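Local coordinates for protein Myo-inositol 2-dehydrogenase (Thermotoga maritima, PDB 3EZY) that catalyses the NAD(+)-dependent oxidation of myo-inositol to scyllo-inosose, a step that probably belongs to a myo-inositol degradation pathway, at residues I5-L10 against I16-L21; H57-D62 against D66-C71; E79-C84 against K89-E94; K95-N100 against V116-G121. All coordinates share one frame; numbering follows the deposited sequence.

Contact 1: residues I5-L10 against I16-L21; sequences IGVIGL and IHAENL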
loop_
_atom_site.group_PDB
_atom_site.type_symbol
_atom_site.label_atom_id
_atom_site.label_comp_id
_atom_site.label_asym_id
_atom_site.label_seq_id
_atom_site.Cartn_x
_atom_site.Cartn_y
_atom_site.Cartn_z
ATOM N N ILE A 5 -42.517 8.592 7.555
ATOM C CA ILE A 5 -41.762 7.864 8.589
ATOM C C ILE A 5 -41.800 8.598 9.915
ATOM O O ILE A 5 -41.687 9.820 9.948
ATOM C CB ILE A 5 -40.273 7.724 8.144
ATOM C CG1 ILE A 5 -40.233 7.045 6.760
ATOM C CG2 ILE A 5 -39.460 6.909 9.168
ATOM C CD1 ILE A 5 -40.221 5.572 6.846
ATOM N N GLY A 6 -41.948 7.845 11.003
ATOM C CA GLY A 6 -41.787 8.374 12.359
ATOM C C GLY A 6 -40.535 7.787 13.018
ATOM O O GLY A 6 -40.266 6.597 12.923
ATOM N N VAL A 7 -39.753 8.637 13.673
ATOM C CA VAL A 7 -38.545 8.216 14.350
ATOM C C VAL A 7 -38.713 8.349 15.861
ATOM O O VAL A 7 -39.051 9.420 16.364
ATOM C CB VAL A 7 -37.325 9.083 13.909
ATOM C CG1 VAL A 7 -36.038 8.621 14.627
ATOM C CG2 VAL A 7 -37.138 9.015 12.395
ATOM N N ILE A 8 -38.538 7.254 16.588
ATOM C CA ILE A 8 -38.585 7.305 18.038
ATOM C C ILE A 8 -37.175 7.256 18.622
ATOM O O ILE A 8 -36.392 6.330 18.331
ATOM C CB ILE A 8 -39.379 6.119 18.610
ATOM C CG1 ILE A 8 -40.795 6.140 18.049
ATOM C CG2 ILE A 8 -39.405 6.176 20.139
ATOM C CD1 ILE A 8 -41.585 4.896 18.416
ATOM N N GLY A 9 -36.831 8.243 19.448
ATOM C CA GLY A 9 -35.508 8.245 20.065
ATOM C C GLY A 9 -34.582 9.134 19.249
ATOM O O GLY A 9 -34.239 8.834 18.121
ATOM N N LEU A 10 -34.186 10.262 19.822
ATOM C CA LEU A 10 -33.332 11.181 19.094
ATOM C C LEU A 10 -31.955 11.230 19.752
ATOM O O LEU A 10 -31.457 12.299 20.098
ATOM C CB LEU A 10 -33.961 12.560 19.052
ATOM C CG LEU A 10 -35.290 12.668 18.321
ATOM C CD1 LEU A 10 -35.900 14.069 18.622
ATOM C CD2 LEU A 10 -35.189 12.412 16.826
ATOM N N ILE A 16 -29.129 10.713 13.339
ATOM C CA ILE A 16 -28.620 10.373 12.025
ATOM C C ILE A 16 -29.723 9.945 11.066
ATOM O O ILE A 16 -29.798 10.440 9.930
ATOM C CB ILE A 16 -27.504 9.305 12.125
ATOM C CG1 ILE A 16 -26.269 9.948 12.772
ATOM C CG2 ILE A 16 -27.155 8.721 10.717
ATOM C CD1 ILE A 16 -25.173 8.933 13.221
ATOM N N HIS A 17 -30.570 9.006 11.482
ATOM C CA HIS A 17 -31.664 8.525 10.578
ATOM C C HIS A 17 -32.606 9.692 10.185
ATOM O O HIS A 17 -32.965 9.863 9.001
ATOM C CB HIS A 17 -32.468 7.401 11.260
ATOM C CG HIS A 17 -31.728 6.106 11.373
ATOM N ND1 HIS A 17 -31.141 5.487 10.288
ATOM C CD2 HIS A 17 -31.535 5.276 12.433
ATOM C CE1 HIS A 17 -30.608 4.339 10.678
ATOM N NE2 HIS A 17 -30.839 4.188 11.976
ATOM N N ALA A 18 -32.992 10.497 11.179
ATOM C CA ALA A 18 -33.939 11.607 10.965
ATOM C C ALA A 18 -33.366 12.618 9.962
ATOM O O ALA A 18 -34.085 13.106 9.097
ATOM C CB ALA A 18 -34.226 12.323 12.285
ATOM N N GLU A 19 -32.077 12.939 10.107
ATOM C CA GLU A 19 -31.383 13.844 9.178
ATOM C C GLU A 19 -31.228 13.227 7.791
ATOM O O GLU A 19 -31.424 13.930 6.794
ATOM C CB GLU A 19 -30.049 14.326 9.772
ATOM C CG GLU A 19 -30.294 15.395 10.889
ATOM C CD GLU A 19 -29.077 15.691 11.754
ATOM O OE1 GLU A 19 -27.979 15.146 11.471
ATOM O OE2 GLU A 19 -29.234 16.465 12.743
ATOM N N ASN A 20 -30.941 11.925 7.714
ATOM C CA ASN A 20 -30.799 11.221 6.424
ATOM C C ASN A 20 -32.086 11.198 5.609
ATOM O O ASN A 20 -32.054 11.081 4.390
ATOM C CB ASN A 20 -30.278 9.777 6.602
ATOM C CG ASN A 20 -28.747 9.714 6.836
ATOM O OD1 ASN A 20 -28.052 10.696 6.653
ATOM N ND2 ASN A 20 -28.242 8.555 7.229
ATOM N N LEU A 21 -33.229 11.280 6.271
ATOM C CA LEU A 21 -34.488 11.270 5.553
ATOM C C LEU A 21 -34.629 12.360 4.479
ATOM O O LEU A 21 -35.324 12.152 3.504
ATOM C CB LEU A 21 -35.679 11.181 6.497
ATOM C CG LEU A 21 -35.842 9.708 6.933
ATOM C CD1 LEU A 21 -36.635 9.546 8.228
ATOM C CD2 LEU A 21 -36.435 8.832 5.823
#
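V7 meets A18 and L21, and I5 meets L21 as well, which makes 5-10 against 16-21 a compact example of how the first strand of a Rossmann fold receives its helix. Along 16-21, H17 comes first. It starts out toward the strand but stops short of touching 5-10, and its NE2 is hydrogen-bonded to E94 OE1, at the far side of strand 67-70. A18 follows and offers the strand little more than a methyl. V7 CG2 lies 4.4 Å from A18 CB and just as far from A18 CA, so this valine branch rests on the helix backbone as much as on the side chain. The two backbones come close here, V7 CA and A18 CA being 6.6 Å apart. E19 and N20 then turn to other partners, E19 to K46 through a salt bridge and N20 to R282 through a hydrogen bond. L21 brings the walk back to the strand. Its CD1 is 4.0 Å from I5 CG2 and 4.2 Å from V7 CG2, so a single methyl serves both strand residues. The I5 branch lies in its path because CG2 is anti to the backbone N, and the two side chains meet at about a right angle. Beyond V7 the chain passes through G9, which fits the Rossmann-type GxGxxG pattern expected of an NAD-dependent enzyme. Between the two segments themselves the meeting is purely hydrocarbon and buried, with no hydrogen bond across it. Shape and exclusion of water, rather than directed bonds, therefore hold this strand and helix together.

Contact 2: residues H57-D62 against D66-C71; sequences HELIED and DAVLVC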
loop_
_atom_site.group_PDB
_atom_site.type_symbol
_atom_site.label_atom_id
_atom_site.label_comp_id
_atom_site.label_asym_id
_atom_site.label_seq_id
_atom_site.Cartn_x
_atom_site.Cartn_y
_atom_site.Cartn_z
ATOM N N HIS A 57 -46.107 6.102 21.746
ATOM C CA HIS A 57 -47.350 5.387 21.382
ATOM C C HIS A 57 -48.295 6.263 20.572
ATOM O O HIS A 57 -48.945 5.794 19.647
ATOM C CB HIS A 57 -48.032 4.819 22.619
ATOM C CG HIS A 57 -47.308 3.650 23.197
ATOM N ND1 HIS A 57 -47.440 2.375 22.682
ATOM C CD2 HIS A 57 -46.400 3.564 24.203
ATOM C CE1 HIS A 57 -46.664 1.549 23.361
ATOM N NE2 HIS A 57 -46.024 2.241 24.291
ATOM N N GLU A 58 -48.342 7.549 20.907
ATOM C CA GLU A 58 -49.025 8.519 20.059
ATOM C C GLU A 58 -48.398 8.600 18.657
ATOM O O GLU A 58 -49.097 8.782 17.656
ATOM C CB GLU A 58 -49.029 9.896 20.712
ATOM C CG GLU A 58 -49.703 9.940 22.094
ATOM C CD GLU A 58 -51.140 9.413 22.091
ATOM O OE1 GLU A 58 -51.722 9.233 21.001
ATOM O OE2 GLU A 58 -51.694 9.174 23.193
ATOM N N LEU A 59 -47.071 8.509 18.569
ATOM C CA LEU A 59 -46.446 8.478 17.246
ATOM C C LEU A 59 -46.884 7.224 16.455
ATOM O O LEU A 59 -47.282 7.274 15.272
ATOM C CB LEU A 59 -44.890 8.562 17.379
ATOM C CG LEU A 59 -44.110 8.570 16.043
ATOM C CD1 LEU A 59 -42.795 9.388 16.117
ATOM C CD2 LEU A 59 -43.845 7.132 15.519
ATOM N N ILE A 60 -46.764 6.074 17.080
ATOM C CA ILE A 60 -47.119 4.824 16.425
ATOM C C ILE A 60 -48.584 4.778 15.958
ATOM O O ILE A 60 -48.887 4.208 14.909
ATOM C CB ILE A 60 -46.818 3.650 17.377
ATOM C CG1 ILE A 60 -45.291 3.496 17.509
ATOM C CG2 ILE A 60 -47.540 2.373 16.923
ATOM C CD1 ILE A 60 -44.853 2.790 18.755
ATOM N N GLU A 61 -49.489 5.367 16.736
ATOM C CA GLU A 61 -50.941 5.333 16.421
ATOM C C GLU A 61 -51.358 6.435 15.439
ATOM O O GLU A 61 -52.440 6.387 14.858
ATOM C CB GLU A 61 -51.765 5.367 17.726
ATOM C CG GLU A 61 -51.607 4.089 18.589
ATOM C CD GLU A 61 -51.911 4.317 20.072
ATOM O OE1 GLU A 61 -52.721 5.212 20.392
ATOM O OE2 GLU A 61 -51.351 3.604 20.929
ATOM N N ASP A 62 -50.481 7.418 15.221
ATOM C CA ASP A 62 -50.755 8.451 14.218
ATOM C C ASP A 62 -51.034 7.838 12.852
ATOM O O ASP A 62 -50.173 7.148 12.307
ATOM C CB ASP A 62 -49.545 9.382 14.120
ATOM C CG ASP A 62 -49.828 10.636 13.288
ATOM O OD1 ASP A 62 -50.534 10.550 12.260
ATOM O OD2 ASP A 62 -49.327 11.716 13.665
ATOM N N ASP A 66 -46.542 5.750 8.290
ATOM C CA ASP A 66 -46.591 4.469 7.539
ATOM C C ASP A 66 -45.590 3.406 8.083
ATOM O O ASP A 66 -45.831 2.189 8.014
ATOM C CB ASP A 66 -46.301 4.732 6.057
ATOM C CG ASP A 66 -47.304 5.676 5.433
ATOM O OD1 ASP A 66 -48.510 5.392 5.620
ATOM O OD2 ASP A 66 -46.910 6.680 4.774
ATOM N N ALA A 67 -44.475 3.887 8.634
ATOM C CA ALA A 67 -43.400 3.022 9.097
ATOM C C ALA A 67 -42.668 3.758 10.204
ATOM O O ALA A 67 -42.672 4.981 10.267
ATOM C CB ALA A 67 -42.453 2.678 7.918
ATOM N N VAL A 68 -42.076 3.010 11.116
ATOM C CA VAL A 68 -41.501 3.591 12.308
ATOM C C VAL A 68 -40.061 3.122 12.482
ATOM O O VAL A 68 -39.766 1.934 12.291
ATOM C CB VAL A 68 -42.310 3.127 13.538
ATOM C CG1 VAL A 68 -41.719 3.673 14.813
ATOM C CG2 VAL A 68 -43.776 3.557 13.417
ATOM N N LEU A 69 -39.173 4.042 12.874
ATOM C CA LEU A 69 -37.804 3.677 13.279
ATOM C C LEU A 69 -37.705 3.730 14.791
ATOM O O LEU A 69 -37.755 4.816 15.384
ATOM C CB LEU A 69 -36.758 4.626 12.672
ATOM C CG LEU A 69 -36.870 4.950 11.175
ATOM C CD1 LEU A 69 -35.644 5.736 10.633
ATOM C CD2 LEU A 69 -37.084 3.713 10.279
ATOM N N VAL A 70 -37.586 2.564 15.426
ATOM C CA VAL A 70 -37.425 2.482 16.883
ATOM C C VAL A 70 -35.929 2.620 17.242
ATOM O O VAL A 70 -35.132 1.691 17.011
ATOM C CB VAL A 70 -38.011 1.153 17.451
ATOM C CG1 VAL A 70 -37.735 1.023 18.928
ATOM C CG2 VAL A 70 -39.535 1.033 17.118
ATOM N N CYS A 71 -35.552 3.770 17.826
ATOM C CA CYS A 71 -34.146 4.068 18.116
ATOM C C CYS A 71 -34.016 4.540 19.543
ATOM O O CYS A 71 -33.162 5.347 19.856
ATOM C CB CYS A 71 -33.629 5.188 17.190
ATOM S SG CYS A 71 -33.915 4.936 15.417
#
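V68 faces the helical residues L59 and I60, and everything that passes directly between 57-62 and 66-71 is apolar. L59 brings the tip of one branch: its CD2 is 4.1 Å from V68 CG1 and equally 4.1 Å from V68 CG2, so the methyl sits in the fork of the valine. With L59 CG anti to the backbone N (chi1 -179°) the leucine end comes nearer the strand than its CB direction alone would suggest, and the two side chains run past each other in opposite senses. I60 adds a looser touch from CG1, 4.4 Å from V68 CG2.

Polar interactions belong to the helix end instead. D62 is the first residue to leave helical geometry, while its backbone N still reaches L59 O at 3.2 Å. Its carboxylate is used on both oxygens, OD1 by the backbone N of N64 and OD2 by the hydroxyl of Y53.

Helix 56-61 completes the crossover from edge strand 51-53 to strand 67-70. On the way it rests L59 on A31 and S33 of strand 27-33 and I60 on C84 of helix 77-86, while V68, besides meeting the helix, touches I8 of strand 3-8.

Contact 3: residues E79-C84 against K89-E94; sequences ELVIAC and KHVFCE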
loop_
_atom_site.group_PDB
_atom_site.type_symbol
_atom_site.label_atom_id
_atom_site.label_comp_id
_atom_site.label_asym_id
_atom_site.label_seq_id
_atom_site.Cartn_x
_atom_site.Cartn_y
_atom_site.Cartn_z
ATOM N N GLU A 79 -41.468 -3.463 23.734
ATOM C CA GLU A 79 -42.773 -2.829 23.843
ATOM C C GLU A 79 -43.158 -2.019 22.600
ATOM O O GLU A 79 -44.266 -2.138 22.103
ATOM C CB GLU A 79 -42.855 -1.923 25.073
ATOM C CG GLU A 79 -44.174 -1.112 25.058
ATOM C CD GLU A 79 -44.160 0.052 26.045
ATOM O OE1 GLU A 79 -44.996 0.979 25.908
ATOM O OE2 GLU A 79 -43.293 0.040 26.956
ATOM N N LEU A 80 -42.249 -1.187 22.115
ATOM C CA LEU A 80 -42.520 -0.367 20.967
ATOM C C LEU A 80 -42.711 -1.164 19.711
ATOM O O LEU A 80 -43.599 -0.849 18.924
ATOM C CB LEU A 80 -41.420 0.682 20.755
ATOM C CG LEU A 80 -41.371 1.668 21.940
ATOM C CD1 LEU A 80 -40.168 2.599 21.838
ATOM C CD2 LEU A 80 -42.731 2.437 21.977
ATOM N N VAL A 81 -41.875 -2.176 19.480
ATOM C CA VAL A 81 -42.023 -2.952 18.236
ATOM C C VAL A 81 -43.357 -3.750 18.260
ATOM O O VAL A 81 -44.030 -3.895 17.241
ATOM C CB VAL A 81 -40.825 -3.902 18.030
ATOM C CG1 VAL A 81 -41.189 -5.012 16.977
ATOM C CG2 VAL A 81 -39.583 -3.114 17.583
ATOM N N ILE A 82 -43.719 -4.294 19.415
ATOM C CA ILE A 82 -45.013 -5.023 19.474
ATOM C C ILE A 82 -46.211 -4.076 19.266
ATOM O O ILE A 82 -47.179 -4.409 18.574
ATOM C CB ILE A 82 -45.149 -5.844 20.780
ATOM C CG1 ILE A 82 -44.091 -6.945 20.801
ATOM C CG2 ILE A 82 -46.606 -6.430 20.909
ATOM C CD1 ILE A 82 -43.951 -7.637 22.109
ATOM N N ALA A 83 -46.110 -2.884 19.833
ATOM C CA ALA A 83 -47.047 -1.799 19.595
ATOM C C ALA A 83 -47.133 -1.406 18.106
ATOM O O ALA A 83 -48.233 -1.170 17.578
ATOM C CB ALA A 83 -46.641 -0.561 20.462
ATOM N N CYS A 84 -46.010 -1.334 17.385
ATOM C CA CYS A 84 -46.133 -1.134 15.927
ATOM C C CYS A 84 -46.921 -2.278 15.269
ATOM O O CYS A 84 -47.693 -2.048 14.336
ATOM C CB CYS A 84 -44.765 -1.016 15.223
ATOM S SG CYS A 84 -43.773 0.382 15.743
ATOM N N LYS A 89 -48.082 -1.150 11.641
ATOM C CA LYS A 89 -47.030 -0.268 11.074
ATOM C C LYS A 89 -45.722 -1.029 10.830
ATOM O O LYS A 89 -45.208 -1.659 11.751
ATOM C CB LYS A 89 -46.697 0.876 12.057
ATOM C CG LYS A 89 -47.913 1.781 12.410
ATOM C CD LYS A 89 -48.683 2.173 11.125
ATOM C CE LYS A 89 -49.949 2.971 11.463
ATOM N NZ LYS A 89 -49.632 4.216 12.223
ATOM N N HIS A 90 -45.144 -0.905 9.636
ATOM C CA HIS A 90 -43.842 -1.515 9.339
ATOM C C HIS A 90 -42.766 -0.962 10.264
ATOM O O HIS A 90 -42.783 0.224 10.572
ATOM C CB HIS A 90 -43.479 -1.231 7.897
ATOM C CG HIS A 90 -44.402 -1.892 6.928
ATOM N ND1 HIS A 90 -44.568 -3.261 6.880
ATOM C CD2 HIS A 90 -45.220 -1.374 5.981
ATOM C CE1 HIS A 90 -45.435 -3.557 5.926
ATOM N NE2 HIS A 90 -45.843 -2.432 5.365
ATOM N N VAL A 91 -41.861 -1.808 10.754
ATOM C CA VAL A 91 -40.979 -1.359 11.828
ATOM C C VAL A 91 -39.501 -1.697 11.601
ATOM O O VAL A 91 -39.148 -2.846 11.246
ATOM C CB VAL A 91 -41.485 -1.806 13.279
ATOM C CG1 VAL A 91 -41.720 -3.281 13.375
ATOM C CG2 VAL A 91 -40.498 -1.375 14.369
ATOM N N PHE A 92 -38.646 -0.679 11.767
ATOM C CA PHE A 92 -37.187 -0.866 11.777
ATOM C C PHE A 92 -36.763 -0.681 13.219
ATOM O O PHE A 92 -37.210 0.280 13.880
ATOM C CB PHE A 92 -36.528 0.172 10.851
ATOM C CG PHE A 92 -35.020 0.310 11.007
ATOM C CD1 PHE A 92 -34.150 -0.304 10.104
ATOM C CD2 PHE A 92 -34.476 1.069 12.049
ATOM C CE1 PHE A 92 -32.727 -0.179 10.260
ATOM C CE2 PHE A 92 -33.088 1.224 12.196
ATOM C CZ PHE A 92 -32.208 0.583 11.302
ATOM N N CYS A 93 -35.952 -1.609 13.744
ATOM C CA CYS A 93 -35.468 -1.511 15.116
ATOM C C CYS A 93 -33.937 -1.481 15.160
ATOM O O CYS A 93 -33.265 -2.412 14.680
ATOM C CB CYS A 93 -35.981 -2.701 15.963
ATOM S SG CYS A 93 -35.692 -2.551 17.735
ATOM N N GLU A 94 -33.391 -0.452 15.797
ATOM C CA GLU A 94 -31.953 -0.364 15.982
ATOM C C GLU A 94 -31.441 -1.589 16.746
ATOM O O GLU A 94 -32.193 -2.225 17.532
ATOM C CB GLU A 94 -31.570 0.934 16.746
ATOM C CG GLU A 94 -31.102 2.076 15.817
ATOM C CD GLU A 94 -30.013 1.595 14.839
ATOM O OE1 GLU A 94 -30.087 1.888 13.625
ATOM O OE2 GLU A 94 -29.076 0.902 15.291
#
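K89 NZ is gripped by three backbone carbonyls, those of I60, D62 and V65, while the backbone of the same lysine is tied to C84. A positive group would be expected to suit these carbonyls at the C-terminal end of helix 56-61. Bends at chi2 and chi4 lead the ammonium group off from helix 77-86 to these oxygens, although the CB sets out toward the helix. The tie to C84 is short and nearly straight: K89 N donates to C84 O over 2.9 Å, with an N-H...O angle of 175°. Lysine CB and cysteine CB are brought close by it, 4.2 Å apart in K89 and C84.

The bond sits at the turn of a beta-alpha-beta unit, strand 67-70, helix 77-86 and strand 90-94, in which the helix returns the chain so that the two strands can lie side by side and parallel. Helix segment 79-84 and strand 90-94 accordingly run nearly antiparallel, at 163°, with their axes 8.5 Å apart at the closest.

Above the turn V91 is the central apolar residue. Its two methyls engage V81 branch against branch, CG2 of V91 3.8 Å from V81 CG2 and CG1 of V91 4.0 Å from V81 CG1. V91 CG1 lies between its backbone N and carbonyl carbon (chi1 54°), which turns both methyls to V81, and the valine side chains cross at about a right angle. From the C84 side, C84 CB comes within 3.9 Å of V91 CB. Farther along the strand C93 SG closes the row, 3.9 Å from V81 CG2, while V81 also rests on M107 and T111 of helix 101-114.

Contact 4: residues K95-N100 against V116-G121; sequences KPLSLN and VILFTG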
loop_
_atom_site.group_PDB
_atom_site.type_symbol
_atom_site.label_atom_id
_atom_site.label_comp_id
_atom_site.label_asym_id
_atom_site.label_seq_id
_atom_site.Cartn_x
_atom_site.Cartn_y
_atom_site.Cartn_z
ATOM N N LYS A 95 -30.175 -1.924 16.509
ATOM C CA LYS A 95 -29.451 -2.903 17.276
ATOM C C LYS A 95 -29.404 -2.468 18.733
ATOM O O LYS A 95 -29.256 -1.269 19.015
ATOM C CB LYS A 95 -27.993 -2.998 16.735
ATOM C CG LYS A 95 -26.955 -3.547 17.766
ATOM C CD LYS A 95 -26.379 -2.488 18.718
ATOM C CE LYS A 95 -25.169 -3.009 19.464
ATOM N NZ LYS A 95 -24.921 -2.296 20.761
ATOM N N PRO A 96 -29.524 -3.434 19.682
ATOM C CA PRO A 96 -29.962 -4.799 19.463
ATOM C C PRO A 96 -31.475 -4.822 19.639
ATOM O O PRO A 96 -32.021 -3.966 20.344
ATOM C CB PRO A 96 -29.329 -5.543 20.625
ATOM C CG PRO A 96 -29.446 -4.574 21.724
ATOM C CD PRO A 96 -29.107 -3.222 21.073
ATOM N N LEU A 97 -32.138 -5.774 18.996
ATOM C CA LEU A 97 -33.580 -5.950 19.147
ATOM C C LEU A 97 -33.956 -5.947 20.614
ATOM O O LEU A 97 -34.765 -5.143 21.060
ATOM C CB LEU A 97 -33.989 -7.283 18.536
ATOM C CG LEU A 97 -34.135 -7.323 17.025
ATOM C CD1 LEU A 97 -34.790 -8.662 16.653
ATOM C CD2 LEU A 97 -34.982 -6.146 16.561
ATOM N N SER A 98 -33.382 -6.876 21.358
ATOM C CA SER A 98 -33.520 -6.919 22.805
ATOM C C SER A 98 -32.387 -7.793 23.326
ATOM O O SER A 98 -31.775 -8.555 22.562
ATOM C CB SER A 98 -34.880 -7.527 23.221
ATOM O OG SER A 98 -34.953 -7.548 24.642
ATOM N N LEU A 99 -32.076 -7.681 24.612
ATOM C CA LEU A 99 -31.125 -8.592 25.212
ATOM C C LEU A 99 -31.832 -9.804 25.775
ATOM O O LEU A 99 -31.186 -10.675 26.307
ATOM C CB LEU A 99 -30.315 -7.923 26.331
ATOM C CG LEU A 99 -29.664 -6.616 25.862
ATOM C CD1 LEU A 99 -29.036 -5.785 27.006
ATOM C CD2 LEU A 99 -28.727 -6.837 24.716
ATOM N N ASN A 100 -33.158 -9.854 25.644
ATOM C CA ASN A 100 -33.950 -10.932 26.229
ATOM C C ASN A 100 -34.535 -11.821 25.144
ATOM O O ASN A 100 -35.387 -11.411 24.359
ATOM C CB ASN A 100 -35.063 -10.334 27.083
ATOM C CG ASN A 100 -35.888 -11.389 27.764
ATOM O OD1 ASN A 100 -36.728 -12.033 27.139
ATOM N ND2 ASN A 100 -35.637 -11.591 29.058
ATOM N N VAL A 116 -46.504 -7.256 9.177
ATOM C CA VAL A 116 -45.690 -6.054 8.870
ATOM C C VAL A 116 -44.223 -6.451 8.964
ATOM O O VAL A 116 -43.898 -7.396 9.686
ATOM C CB VAL A 116 -45.919 -4.906 9.879
ATOM C CG1 VAL A 116 -47.390 -4.398 9.826
ATOM C CG2 VAL A 116 -45.548 -5.360 11.261
ATOM N N ILE A 117 -43.363 -5.714 8.258
ATOM C CA ILE A 117 -41.908 -5.896 8.263
ATOM C C ILE A 117 -41.313 -5.618 9.633
ATOM O O ILE A 117 -41.669 -4.641 10.285
ATOM C CB ILE A 117 -41.272 -4.906 7.243
ATOM C CG1 ILE A 117 -41.660 -5.292 5.833
ATOM C CG2 ILE A 117 -39.785 -4.848 7.332
ATOM C CD1 ILE A 117 -41.269 -4.205 4.833
ATOM N N LEU A 118 -40.395 -6.488 10.041
ATOM C CA LEU A 118 -39.483 -6.242 11.150
ATOM C C LEU A 118 -38.049 -6.271 10.588
ATOM O O LEU A 118 -37.569 -7.311 10.166
ATOM C CB LEU A 118 -39.635 -7.280 12.272
ATOM C CG LEU A 118 -38.607 -7.163 13.427
ATOM C CD1 LEU A 118 -38.553 -5.721 13.974
ATOM C CD2 LEU A 118 -38.923 -8.157 14.566
ATOM N N PHE A 119 -37.404 -5.117 10.554
ATOM C CA PHE A 119 -36.053 -4.959 9.968
ATOM C C PHE A 119 -35.097 -4.673 11.131
ATOM O O PHE A 119 -35.332 -3.760 11.902
ATOM C CB PHE A 119 -36.079 -3.750 9.018
ATOM C CG PHE A 119 -34.830 -3.585 8.143
ATOM C CD1 PHE A 119 -34.932 -3.695 6.760
ATOM C CD2 PHE A 119 -33.594 -3.304 8.706
ATOM C CE1 PHE A 119 -33.826 -3.519 5.927
ATOM C CE2 PHE A 119 -32.462 -3.144 7.881
ATOM C CZ PHE A 119 -32.598 -3.260 6.490
ATOM N N THR A 120 -34.031 -5.455 11.257
ATOM C CA THR A 120 -33.090 -5.308 12.336
ATOM C C THR A 120 -31.958 -4.419 11.862
ATOM O O THR A 120 -31.429 -4.621 10.771
ATOM C CB THR A 120 -32.481 -6.661 12.738
ATOM O OG1 THR A 120 -33.515 -7.486 13.276
ATOM C CG2 THR A 120 -31.399 -6.474 13.840
ATOM N N GLY A 121 -31.575 -3.445 12.688
ATOM C CA GLY A 121 -30.625 -2.427 12.275
ATOM C C GLY A 121 -29.161 -2.863 12.352
ATOM O O GLY A 121 -28.382 -2.246 13.102
#
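L97 and T120, crossing at about a right angle, share the close part of the contact between 95-100 and 116-121 with K95 and G121. The threonine hydroxyl oxygen faces the branching end of the leucine: T120 OG1 is 3.8 Å from L97 CD1 and also 3.8 Å from L97 CG. L97 gets there because its CG, anti to the carbonyl carbon (chi1 -80°), carries the methyls nearer the strand than its CB direction indicates. Being pressed against hydrocarbon does not leave the hydroxyl without a partner, since T120 OG1 is hydrogen-bonded to the backbone O of S305. At the other end K95 lays its CB 3.7 Å from G121 O before the rest of its chain, bent at chi2, leads away to a salt bridge with D172.

A looser touch lies beside this, where L97 CD2 and L118 CD1 only approach to 4.4 Å. E94, K95 and P96 spell the EKP sequence familiar in Gfo/Idh/MocA enzymes, here with a cis peptide bond before P96. Farther along, the loop leaves the strand, and S98 OG accepts from N100 N at 3.1 Å in an ST turn. N100 itself is exposed to solvent and occupies the N-cap of helix 101-114, its OD1 bonded to D103 N.

No hydrogen bond joins the two segments. The chemistry thus divides the work: L97 and the K95 CB lie against the last strand, while the polar ends of T120 and K95 are committed to partners elsewhere in the chain.

In the fold
All four contacts lie in the NAD-binding Rossmann domain and follow one another along the chain without interleaving. They share its six-stranded parallel sheet, where 3-8, 67-70, 90-94 and 118-121 are consecutive neighbours, so chain order and spatial order coincide. Between centres, contacts 1 and 2 are about 11 Å apart. The centres of contacts 2 and 3 are about 7 Å apart, and those of contacts 3 and 4 about 8 Å, each neighbouring pair touching through strand hydrogen bonds. Contacts 1 and 4 are about 16 Å apart between centres and do not touch. Helices 12-20, 56-61 and 77-86, and the loop before 101-114, thus dock in turn onto one sheet, the framework of the dinucleotide-binding half of the enzyme.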